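Local structure of myroilysin (Myroides profundi, 5CZW) at residues A[88-102]-A[107-121]. The protein is probably a zinc-dependent endopeptidase of the astacin (M12A) family, held inactive here by its own propeptide through a cysteine switch at the zinc ion. The protein carries 1 engineered substitution. Numbering follows the deposited sequence.
Sequences QIRVTFTQGAGSYSY and ALSIPSNEETMNFGW
Asn118 is clasped by both arms of segment 88-102, in which strands 89-92 and 100-101 flank strand 117-118, the first parallel to it and the second antiparallel. Its CB lies over one face of the Tyr100 ring, displaced toward the rim and 3.2 Å from Tyr100 CZ, a CH-pi contact. With CG anti to the backbone N (chi1 -171°), the amide extends into the loop that joins the two arms. There Asn118 OD1 accepts two bonds, from Thr92 OG1 at 2.7 Å and, on a lone pair, from Thr94 N at 2.8 Å. Asn118 ND2 gives both its hydrogens, to Thr94 O and, at 2.9 Å, to Gly98 O; all but straight at 167°, the bond to Thr94 helps fix the amide's rotation. An alanine here would keep the CB over Tyr100 but would probably leave Thr94 N and Gly98 O without their mates and the loop from Thr94 to Gly98 less firmly tied.

Beyond the ring, Tyr100 OH reaches the anti lone pair of Glu115 OE2 at 2.7 Å, an oxygen that Tyr170 also binds. Farther along, Arg90 inserts its guanidinium between Ser112 CA and Thr116 CG2, one over each face, while Arg90 NE donates a hydrogen bond to Glu114 O, 2.9 Å away and in the guanidinium plane. Ile110 CD1 sits over the centre of the Tyr102 ring, 3.3 Å from the centroid.

The pairing forms one side of the mixed sheet: strand 48-54 lies beyond strand 89-92, and strand 100-101 is the outermost on the other side. Met117 and Phe119 pack on helix 128-143, which carries the zinc ligands His137 and His141, and the Ser101 side chain lies about 4 Å from that of His141, placing the antiparallel edge strand beside the metal site.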
loop_
_atom_site.group_PDB
_atom_site.type_symbol
_atom_site.label_atom_id
_atom_site.label_comp_id
_atom_site.label_asym_id
_atom_site.label_seq_id
_atom_site.Cartn_x
_atom_site.Cartn_y
_atom_site.Cartn_z
ATOM N N GLN A 88 16.276 2.514 -1.992
ATOM C CA GLN A 88 15.331 3.481 -2.520
ATOM C C GLN A 88 13.913 3.288 -1.990
ATOM O O GLN A 88 13.182 4.254 -1.702
ATOM C CB GLN A 88 15.318 3.435 -4.038
ATOM C CG GLN A 88 16.540 4.021 -4.691
ATOM C CD GLN A 88 16.732 3.678 -6.133
ATOM O OE1 GLN A 88 16.658 2.535 -6.527
ATOM N NE2 GLN A 88 16.962 4.698 -6.925
ATOM N N ILE A 89 13.550 1.999 -1.842
ATOM C CA ILE A 89 12.284 1.563 -1.198
ATOM C C ILE A 89 12.701 0.918 0.078
ATOM O O ILE A 89 13.555 0.047 0.129
ATOM C CB ILE A 89 11.494 0.607 -2.082
ATOM C CG1 ILE A 89 11.019 1.395 -3.331
ATOM C CG2 ILE A 89 10.295 0.001 -1.329
ATOM C CD1 ILE A 89 10.423 0.528 -4.390
ATOM N N ARG A 90 12.070 1.400 1.155
ATOM C CA ARG A 90 12.411 0.958 2.540
ATOM C C ARG A 90 11.137 0.448 3.236
ATOM O O ARG A 90 10.176 1.198 3.453
ATOM C CB ARG A 90 13.086 2.036 3.380
ATOM C CG ARG A 90 14.384 2.521 2.693
ATOM C CD ARG A 90 15.089 3.653 3.460
ATOM N NE ARG A 90 14.319 4.851 3.485
ATOM C CZ ARG A 90 14.292 5.760 2.546
ATOM N NH1 ARG A 90 14.951 5.577 1.470
ATOM N NH2 ARG A 90 13.515 6.845 2.673
ATOM N N VAL A 91 11.092 -0.865 3.383
ATOM C CA VAL A 91 9.875 -1.593 3.804
ATOM C C VAL A 91 9.958 -2.017 5.311
ATOM O O VAL A 91 10.934 -2.685 5.783
ATOM C CB VAL A 91 9.752 -2.916 3.020
ATOM C CG1 VAL A 91 8.455 -3.602 3.487
ATOM C CG2 VAL A 91 9.835 -2.668 1.534
ATOM N N THR A 92 9.000 -1.544 6.072
ATOM C CA THR A 92 8.801 -2.034 7.429
ATOM C C THR A 92 7.611 -2.940 7.589
ATOM O O THR A 92 6.788 -3.033 6.688
ATOM C CB THR A 92 8.701 -0.857 8.391
ATOM O OG1 THR A 92 7.740 0.051 7.913
ATOM C CG2 THR A 92 10.100 -0.148 8.540
ATOM N N PHE A 93 7.525 -3.521 8.805
ATOM C CA PHE A 93 6.527 -4.521 9.145
ATOM C C PHE A 93 5.867 -4.135 10.459
ATOM O O PHE A 93 5.664 -5.012 11.391
ATOM C CB PHE A 93 7.187 -5.877 9.230
ATOM C CG PHE A 93 7.721 -6.306 7.898
ATOM C CD1 PHE A 93 6.885 -6.926 6.923
ATOM C CD2 PHE A 93 9.008 -6.063 7.596
ATOM C CE1 PHE A 93 7.414 -7.276 5.688
ATOM C CE2 PHE A 93 9.491 -6.401 6.347
ATOM C CZ PHE A 93 8.690 -6.972 5.425
ATOM N N THR A 94 5.514 -2.876 10.541
ATOM C CA THR A 94 4.994 -2.357 11.836
ATOM C C THR A 94 3.535 -2.787 11.924
ATOM O O THR A 94 2.662 -2.319 11.156
ATOM C CB THR A 94 5.123 -0.842 11.865
ATOM O OG1 THR A 94 6.511 -0.470 11.766
ATOM C CG2 THR A 94 4.481 -0.279 13.093
ATOM N N GLN A 95 3.265 -3.563 12.983
ATOM C CA GLN A 95 1.967 -4.210 13.144
ATOM C C GLN A 95 0.929 -3.176 13.548
ATOM O O GLN A 95 1.161 -2.373 14.444
ATOM C CB GLN A 95 2.039 -5.348 14.208
ATOM C CG GLN A 95 2.831 -6.563 13.737
ATOM C CD GLN A 95 2.284 -7.064 12.442
ATOM O OE1 GLN A 95 1.154 -7.499 12.398
ATOM N NE2 GLN A 95 3.021 -6.868 11.383
ATOM N N GLY A 96 -0.237 -3.219 12.931
ATOM C CA GLY A 96 -1.301 -2.298 13.282
ATOM C C GLY A 96 -1.351 -0.933 12.694
ATOM O O GLY A 96 -2.326 -0.257 12.898
ATOM N N ALA A 97 -0.293 -0.553 11.940
ATOM C CA ALA A 97 -0.147 0.761 11.278
ATOM C C ALA A 97 -0.831 0.889 9.946
ATOM O O ALA A 97 -0.812 1.936 9.295
ATOM C CB ALA A 97 1.292 0.998 11.079
ATOM N N GLY A 98 -1.449 -0.230 9.543
ATOM C CA GLY A 98 -1.948 -0.354 8.188
ATOM C C GLY A 98 -0.875 -0.711 7.214
ATOM O O GLY A 98 0.250 -0.884 7.570
ATOM N N SER A 99 -1.232 -0.927 5.968
ATOM C CA SER A 99 -0.208 -1.170 4.934
ATOM C C SER A 99 -0.322 -0.027 3.990
ATOM O O SER A 99 -1.411 0.555 3.783
ATOM C CB SER A 99 -0.478 -2.506 4.181
ATOM O OG SER A 99 -0.363 -3.656 5.005
ATOM N N TYR A 100 0.808 0.331 3.371
ATOM C CA TYR A 100 0.909 1.547 2.574
ATOM C C TYR A 100 2.192 1.609 1.831
ATOM O O TYR A 100 3.173 0.981 2.251
ATOM C CB TYR A 100 0.785 2.827 3.517
ATOM C CG TYR A 100 1.638 2.961 4.759
ATOM C CD1 TYR A 100 2.955 3.411 4.707
ATOM C CD2 TYR A 100 1.149 2.521 5.972
ATOM C CE1 TYR A 100 3.700 3.494 5.833
ATOM C CE2 TYR A 100 1.893 2.616 7.125
ATOM C CZ TYR A 100 3.168 3.059 7.065
ATOM O OH TYR A 100 3.993 3.168 8.171
ATOM N N SER A 101 2.213 2.497 0.827
ATOM C CA SER A 101 3.466 2.899 0.125
ATOM C C SER A 101 3.262 4.290 -0.454
ATOM O O SER A 101 2.178 4.628 -0.962
ATOM C CB SER A 101 3.803 1.953 -1.032
ATOM O OG SER A 101 4.973 2.335 -1.719
ATOM N N TYR A 102 4.328 5.076 -0.420
ATOM C CA TYR A 102 4.349 6.268 -1.234
ATOM C C TYR A 102 4.247 5.898 -2.676
ATOM O O TYR A 102 4.573 4.790 -3.092
ATOM C CB TYR A 102 5.570 7.161 -0.895
ATOM C CG TYR A 102 5.568 7.601 0.538
ATOM C CD1 TYR A 102 4.746 8.679 0.949
ATOM C CD2 TYR A 102 6.308 6.934 1.530
ATOM C CE1 TYR A 102 4.679 9.035 2.253
ATOM C CE2 TYR A 102 6.195 7.273 2.857
ATOM C CZ TYR A 102 5.438 8.383 3.199
ATOM O OH TYR A 102 5.340 8.778 4.507
ATOM N N ALA A 107 8.944 7.936 -3.218
ATOM C CA ALA A 107 9.819 7.262 -2.288
ATOM C C ALA A 107 11.115 8.062 -2.136
ATOM O O ALA A 107 11.686 8.081 -1.056
ATOM C CB ALA A 107 10.159 5.856 -2.730
ATOM N N LEU A 108 11.561 8.617 -3.256
ATOM C CA LEU A 108 12.878 9.283 -3.271
ATOM C C LEU A 108 12.888 10.604 -2.513
ATOM O O LEU A 108 13.989 11.203 -2.308
ATOM C CB LEU A 108 13.339 9.458 -4.732
ATOM C CG LEU A 108 13.420 8.200 -5.540
ATOM C CD1 LEU A 108 13.721 8.657 -6.949
ATOM C CD2 LEU A 108 14.471 7.230 -4.956
ATOM N N SER A 109 11.736 11.018 -2.055
ATOM C CA SER A 109 11.472 12.258 -1.344
ATOM C C SER A 109 11.391 12.001 0.160
ATOM O O SER A 109 11.176 12.937 0.913
ATOM C CB SER A 109 10.130 12.836 -1.740
ATOM O OG SER A 109 10.348 13.480 -2.965
ATOM N N ILE A 110 11.427 10.735 0.575
ATOM C CA ILE A 110 11.242 10.397 1.977
ATOM C C ILE A 110 12.625 10.406 2.658
ATOM O O ILE A 110 13.585 9.795 2.156
ATOM C CB ILE A 110 10.622 8.981 2.118
ATOM C CG1 ILE A 110 9.245 8.880 1.406
ATOM C CG2 ILE A 110 10.540 8.592 3.587
ATOM C CD1 ILE A 110 8.209 9.929 1.841
ATOM N N PRO A 111 12.739 11.054 3.842
ATOM C CA PRO A 111 14.037 11.030 4.516
ATOM C C PRO A 111 14.549 9.635 4.765
ATOM O O PRO A 111 13.767 8.692 4.983
ATOM C CB PRO A 111 13.763 11.751 5.862
ATOM C CG PRO A 111 12.522 12.502 5.650
ATOM C CD PRO A 111 11.753 11.874 4.531
ATOM N N SER A 112 15.844 9.508 4.802
ATOM C CA SER A 112 16.456 8.175 4.749
ATOM C C SER A 112 16.268 7.365 5.988
ATOM O O SER A 112 16.547 6.163 5.951
ATOM C CB SER A 112 17.908 8.234 4.296
ATOM O OG SER A 112 18.643 8.973 5.242
ATOM N N ASN A 113 15.919 8.018 7.096
ATOM C CA ASN A 113 15.610 7.335 8.334
ATOM C C ASN A 113 14.166 6.951 8.555
ATOM O O ASN A 113 13.832 6.571 9.666
ATOM C CB ASN A 113 16.097 8.125 9.550
ATOM C CG ASN A 113 15.541 9.499 9.621
ATOM O OD1 ASN A 113 14.860 10.011 8.715
ATOM N ND2 ASN A 113 15.782 10.131 10.787
ATOM N N GLU A 114 13.333 6.987 7.520
ATOM C CA GLU A 114 11.917 6.693 7.601
ATOM C C GLU A 114 11.627 5.659 6.521
ATOM O O GLU A 114 12.349 5.530 5.517
ATOM C CB GLU A 114 11.095 7.947 7.258
ATOM C CG GLU A 114 11.137 9.040 8.303
ATOM C CD GLU A 114 10.244 10.230 8.003
ATOM O OE1 GLU A 114 9.392 10.218 7.059
ATOM O OE2 GLU A 114 10.440 11.224 8.759
ATOM N N GLU A 115 10.538 4.958 6.707
ATOM C CA GLU A 115 10.148 3.983 5.716
ATOM C C GLU A 115 9.402 4.555 4.569
ATOM O O GLU A 115 8.778 5.639 4.650
ATOM C CB GLU A 115 9.264 2.932 6.387
ATOM C CG GLU A 115 7.812 3.337 6.643
ATOM C CD GLU A 115 7.571 4.185 7.862
ATOM O OE1 GLU A 115 8.555 4.775 8.398
ATOM O OE2 GLU A 115 6.400 4.277 8.267
ATOM N N THR A 116 9.451 3.844 3.413
ATOM C CA THR A 116 8.679 4.259 2.265
ATOM C C THR A 116 7.431 3.325 2.004
ATOM O O THR A 116 6.575 3.642 1.152
ATOM C CB THR A 116 9.467 4.329 0.953
ATOM O OG1 THR A 116 9.698 2.980 0.475
ATOM C CG2 THR A 116 10.727 5.112 1.166
ATOM N N MET A 117 7.430 2.188 2.707
ATOM C CA MET A 117 6.371 1.184 2.572
ATOM C C MET A 117 6.227 0.462 3.926
ATOM O O MET A 117 7.226 0.253 4.636
ATOM C CB MET A 117 6.799 0.159 1.528
ATOM C CG MET A 117 5.750 -0.919 1.223
ATOM S SD MET A 117 6.248 -2.088 -0.082
ATOM C CE MET A 117 6.435 -1.035 -1.513
ATOM N N ASN A 118 5.013 0.014 4.276
ATOM C CA ASN A 118 4.800 -0.774 5.509
ATOM C C ASN A 118 3.768 -1.876 5.175
ATOM O O ASN A 118 2.828 -1.660 4.485
ATOM C CB ASN A 118 4.260 0.076 6.615
ATOM C CG ASN A 118 4.234 -0.632 7.953
ATOM O OD1 ASN A 118 5.310 -0.991 8.473
ATOM N ND2 ASN A 118 3.039 -0.974 8.474
ATOM N N PHE A 119 4.012 -3.043 5.767
ATOM C CA PHE A 119 3.040 -4.119 5.785
ATOM C C PHE A 119 2.622 -4.280 7.255
ATOM O O PHE A 119 3.436 -4.623 8.101
ATOM C CB PHE A 119 3.720 -5.339 5.270
ATOM C CG PHE A 119 3.935 -5.292 3.795
ATOM C CD1 PHE A 119 2.850 -5.248 2.942
ATOM C CD2 PHE A 119 5.179 -5.130 3.292
ATOM C CE1 PHE A 119 3.093 -5.162 1.571
ATOM C CE2 PHE A 119 5.457 -5.033 1.947
ATOM C CZ PHE A 119 4.396 -5.039 1.071
ATOM N N GLY A 120 1.356 -4.016 7.474
ATOM C CA GLY A 120 0.860 -3.945 8.841
ATOM C C GLY A 120 0.289 -5.187 9.477
ATOM O O GLY A 120 -0.125 -5.084 10.649
ATOM N N TRP A 121 0.141 -6.269 8.724
ATOM C CA TRP A 121 -0.560 -7.461 9.250
ATOM C C TRP A 121 -0.046 -8.819 8.847
ATOM O O TRP A 121 -0.752 -9.851 9.103
ATOM C CB TRP A 121 -2.044 -7.365 8.939
ATOM C CG TRP A 121 -2.412 -7.253 7.461
ATOM C CD1 TRP A 121 -2.414 -8.237 6.554
ATOM C CD2 TRP A 121 -2.759 -6.056 6.733
ATOM N NE1 TRP A 121 -2.767 -7.777 5.328
ATOM C CE2 TRP A 121 -2.975 -6.424 5.415
ATOM C CE3 TRP A 121 -2.909 -4.704 7.086
ATOM C CZ2 TRP A 121 -3.354 -5.494 4.432
ATOM C CZ3 TRP A 121 -3.316 -3.812 6.150
ATOM C CH2 TRP A 121 -3.531 -4.200 4.843
HETATM O O HOH W 1 14.189 6.609 -1.151
HETATM O O HOH W 2 3.533 -7.323 8.715
HETATM O O HOH W 3 -2.348 -2.981 10.198
HETATM O O HOH W 4 0.485 -6.458 5.676
HETATM O O HOH W 5 7.935 2.674 -1.537
HETATM O O HOH W 6 7.669 7.807 5.944
#